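Glycosyltransferase (Streptomyces viridochromogenes, PDB 2IUY) probably transfers a sugar from a nucleotide donor, with retention of anomeric configuration, during biosynthesis of the antibiotic avilamycin A. Local coordinates at residues A177-R189 with G290-L302. Residues are numbered along the deposited sequence; the frame is centred on the assembly and turned at random.
Sequences ALEAAAFAHACGR and GTDFAPDEARRTL
Phe183 and Phe293 form a T-shaped pair beside the place where two helices of the C-terminal Rossmann-like domain of this GT-B glycosyltransferase cross almost perpendicularly, at -94°. Helix 177-187 follows the first strand of the parallel sheet, 165-168, and leans on it through Ala177, Ala180 and Ala184; its outer side receives the loop and helix of 290-302, which come after the edge strand 284-286. The case illustrates how small residues let a crossing close up while one aromatic pair packs beside it, Phe293 coming from the loop before helix 295-302. Phe183 holds CG anti to its backbone N (chi1 -180°), and this directs its edge at the face of Phe293, with CD1 3.7 Å above the middle of that ring and the planes at 86°. The same face also receives the CB of Phe183 in a CH-pi contact, 4.0 Å from the ring centroid. Farther out, the rim of Phe183 reaches helix 295-302, its CZ lying 3.9 Å from Thr301 CG2, while the hydroxyl of Thr301 is hydrogen-bonded to Glu285. Between the helices themselves, Ala186 CB meets Ala298 CB at 3.7 Å, and Cys187 SG lies against the same methyl. Separately, Ala182 CB packs on Thr291 CB of the preceding loop at 3.6 Å. Gly188, with positive phi, makes the Schellman turn that ends helix 177-187, Arg189 N bonding to Ala184 O and Gly188 N to His185 O. Arg189 then runs across Leu302, its NH1 bonded to Asp163 O and its NE 3.4 Å from Leu302 CD2.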
# COMPACT_ATOMS: atom_id res chain seq x y z
N ALA A 177 4.10 8.75 -13.16
CA ALA A 177 2.92 8.87 -14.04
C ALA A 177 3.35 9.15 -15.48
O ALA A 177 2.78 8.59 -16.44
CB ALA A 177 1.94 9.96 -13.53
N LEU A 178 4.34 10.02 -15.63
CA LEU A 178 4.84 10.43 -16.94
C LEU A 178 5.48 9.28 -17.67
O LEU A 178 5.21 9.02 -18.84
CB LEU A 178 5.83 11.60 -16.80
CG LEU A 178 6.49 11.99 -18.15
CD1 LEU A 178 5.47 12.75 -19.00
CD2 LEU A 178 7.69 12.83 -17.93
N GLU A 179 6.33 8.57 -16.95
CA GLU A 179 6.96 7.36 -17.49
C GLU A 179 5.99 6.23 -17.83
O GLU A 179 6.20 5.49 -18.77
CB GLU A 179 8.03 6.88 -16.51
CG GLU A 179 9.24 7.85 -16.42
CD GLU A 179 9.02 9.06 -15.50
OE1 GLU A 179 8.00 9.17 -14.76
OE2 GLU A 179 9.90 9.95 -15.49
N ALA A 180 4.93 6.09 -17.05
CA ALA A 180 3.85 5.18 -17.37
C ALA A 180 3.13 5.63 -18.66
O ALA A 180 2.73 4.79 -19.51
CB ALA A 180 2.88 5.12 -16.20
N ALA A 181 2.94 6.93 -18.83
CA ALA A 181 2.35 7.43 -20.11
C ALA A 181 3.26 7.03 -21.28
O ALA A 181 2.78 6.46 -22.28
CB ALA A 181 2.11 8.96 -20.07
N ALA A 182 4.57 7.23 -21.11
CA ALA A 182 5.56 6.86 -22.13
C ALA A 182 5.51 5.35 -22.43
O ALA A 182 5.63 4.93 -23.56
CB ALA A 182 6.99 7.25 -21.67
N PHE A 183 5.39 4.53 -21.41
CA PHE A 183 5.41 3.09 -21.66
C PHE A 183 4.13 2.66 -22.42
O PHE A 183 4.19 1.88 -23.40
CB PHE A 183 5.67 2.31 -20.35
CG PHE A 183 5.71 0.81 -20.54
CD1 PHE A 183 6.92 0.15 -20.72
CD2 PHE A 183 4.54 0.06 -20.53
CE1 PHE A 183 6.98 -1.20 -20.93
CE2 PHE A 183 4.59 -1.33 -20.74
CZ PHE A 183 5.82 -1.96 -20.93
N ALA A 184 2.98 3.16 -21.98
CA ALA A 184 1.71 2.94 -22.67
C ALA A 184 1.82 3.43 -24.11
O ALA A 184 1.52 2.68 -25.03
CB ALA A 184 0.55 3.65 -21.95
N HIS A 185 2.21 4.69 -24.30
CA HIS A 185 2.51 5.22 -25.65
C HIS A 185 3.37 4.25 -26.53
O HIS A 185 3.02 3.97 -27.67
CB HIS A 185 3.12 6.62 -25.58
CG HIS A 185 3.50 7.16 -26.92
ND1 HIS A 185 4.78 7.05 -27.43
CD2 HIS A 185 2.76 7.76 -27.89
CE1 HIS A 185 4.82 7.58 -28.64
NE2 HIS A 185 3.60 8.02 -28.94
N ALA A 186 4.47 3.75 -25.97
CA ALA A 186 5.35 2.79 -26.61
C ALA A 186 4.59 1.56 -27.11
O ALA A 186 4.96 0.99 -28.15
CB ALA A 186 6.48 2.34 -25.63
N CYS A 187 3.57 1.15 -26.36
CA CYS A 187 2.84 -0.09 -26.57
C CYS A 187 1.67 0.10 -27.51
O CYS A 187 1.09 -0.89 -27.93
CB CYS A 187 2.30 -0.65 -25.22
SG CYS A 187 3.55 -1.30 -24.11
N GLY A 188 1.32 1.36 -27.82
CA GLY A 188 0.15 1.71 -28.61
C GLY A 188 -1.13 1.60 -27.77
O GLY A 188 -2.27 1.37 -28.31
N ARG A 189 -0.98 1.75 -26.44
CA ARG A 189 -2.14 1.59 -25.57
C ARG A 189 -2.62 2.85 -24.90
O ARG A 189 -1.89 3.83 -24.78
CB ARG A 189 -1.92 0.51 -24.54
CG ARG A 189 -1.54 -0.80 -25.12
CD ARG A 189 -2.39 -1.87 -24.58
NE ARG A 189 -2.09 -3.12 -25.27
CZ ARG A 189 -2.93 -4.14 -25.35
NH1 ARG A 189 -4.12 -4.05 -24.78
NH2 ARG A 189 -2.57 -5.24 -26.01
N GLY A 290 13.05 6.20 -16.61
CA GLY A 290 12.94 7.14 -17.74
C GLY A 290 11.77 6.83 -18.65
O GLY A 290 10.93 5.98 -18.33
N THR A 291 11.74 7.53 -19.78
CA THR A 291 10.66 7.49 -20.79
C THR A 291 11.08 6.88 -22.16
O THR A 291 10.30 6.91 -23.13
CB THR A 291 10.12 8.91 -21.10
OG1 THR A 291 11.16 9.76 -21.62
CG2 THR A 291 9.46 9.56 -19.88
N ASP A 292 12.30 6.37 -22.26
CA ASP A 292 12.79 5.99 -23.57
C ASP A 292 12.59 4.48 -23.75
O ASP A 292 13.46 3.68 -23.47
CB ASP A 292 14.25 6.46 -23.78
CG ASP A 292 14.52 7.90 -23.20
OD1 ASP A 292 14.17 8.93 -23.85
OD2 ASP A 292 15.13 8.01 -22.09
N PHE A 293 11.39 4.08 -24.15
CA PHE A 293 11.07 2.67 -24.28
C PHE A 293 11.01 2.34 -25.75
O PHE A 293 10.22 2.96 -26.49
CB PHE A 293 9.72 2.34 -23.62
CG PHE A 293 9.70 2.55 -22.13
CD1 PHE A 293 10.35 1.66 -21.28
CD2 PHE A 293 9.01 3.64 -21.58
CE1 PHE A 293 10.33 1.85 -19.88
CE2 PHE A 293 8.97 3.85 -20.20
CZ PHE A 293 9.66 2.95 -19.34
N ALA A 294 11.86 1.39 -26.19
CA ALA A 294 11.73 0.83 -27.56
C ALA A 294 10.35 0.16 -27.67
O ALA A 294 10.01 -0.70 -26.83
CB ALA A 294 12.84 -0.16 -27.84
N PRO A 295 9.53 0.59 -28.65
CA PRO A 295 8.21 -0.02 -28.85
C PRO A 295 8.21 -1.58 -28.95
O PRO A 295 7.40 -2.23 -28.30
CB PRO A 295 7.69 0.66 -30.14
CG PRO A 295 8.36 2.00 -30.13
CD PRO A 295 9.73 1.75 -29.54
N ASP A 296 9.13 -2.15 -29.74
CA ASP A 296 9.22 -3.62 -29.91
C ASP A 296 9.35 -4.33 -28.57
O ASP A 296 8.54 -5.20 -28.26
CB ASP A 296 10.32 -4.04 -30.93
CG ASP A 296 11.76 -4.10 -30.32
OD1 ASP A 296 12.27 -3.07 -29.80
OD2 ASP A 296 12.39 -5.20 -30.37
N GLU A 297 10.37 -3.95 -27.81
CA GLU A 297 10.58 -4.38 -26.42
C GLU A 297 9.34 -4.18 -25.52
O GLU A 297 8.92 -5.09 -24.83
CB GLU A 297 11.72 -3.55 -25.86
CG GLU A 297 12.79 -4.29 -25.10
CD GLU A 297 14.04 -3.40 -24.90
OE1 GLU A 297 14.74 -3.56 -23.85
OE2 GLU A 297 14.31 -2.55 -25.79
N ALA A 298 8.78 -2.97 -25.52
CA ALA A 298 7.67 -2.63 -24.62
C ALA A 298 6.51 -3.56 -24.85
O ALA A 298 5.97 -4.15 -23.93
CB ALA A 298 7.22 -1.18 -24.83
N ARG A 299 6.16 -3.66 -26.13
CA ARG A 299 4.99 -4.33 -26.61
C ARG A 299 5.12 -5.84 -26.29
O ARG A 299 4.13 -6.49 -25.92
CB ARG A 299 4.87 -3.99 -28.11
CG ARG A 299 3.75 -4.57 -28.89
CD ARG A 299 3.82 -4.11 -30.36
NE ARG A 299 5.13 -4.29 -31.03
CZ ARG A 299 5.69 -5.47 -31.36
NH1 ARG A 299 5.08 -6.63 -31.09
NH2 ARG A 299 6.88 -5.50 -31.97
N ARG A 300 6.34 -6.35 -26.38
CA ARG A 300 6.67 -7.70 -25.97
C ARG A 300 6.68 -7.95 -24.49
O ARG A 300 6.25 -9.01 -24.03
CB ARG A 300 8.04 -8.11 -26.49
CG ARG A 300 8.17 -7.94 -28.01
CD ARG A 300 7.31 -8.86 -28.81
NE ARG A 300 7.86 -8.98 -30.15
CZ ARG A 300 8.71 -9.92 -30.55
NH1 ARG A 300 9.14 -10.88 -29.72
NH2 ARG A 300 9.12 -9.91 -31.81
N THR A 301 7.27 -7.02 -23.75
CA THR A 301 7.16 -7.00 -22.29
C THR A 301 5.69 -7.14 -21.93
O THR A 301 5.34 -7.97 -21.12
CB THR A 301 7.74 -5.70 -21.68
OG1 THR A 301 9.17 -5.80 -21.66
CG2 THR A 301 7.25 -5.47 -20.23
N LEU A 302 4.83 -6.34 -22.55
CA LEU A 302 3.41 -6.36 -22.21
C LEU A 302 2.74 -7.65 -22.60
O LEU A 302 1.99 -8.24 -21.81
CB LEU A 302 2.67 -5.17 -22.84
CG LEU A 302 1.28 -4.86 -22.26
CD1 LEU A 302 1.41 -4.12 -20.91
CD2 LEU A 302 0.44 -4.07 -23.23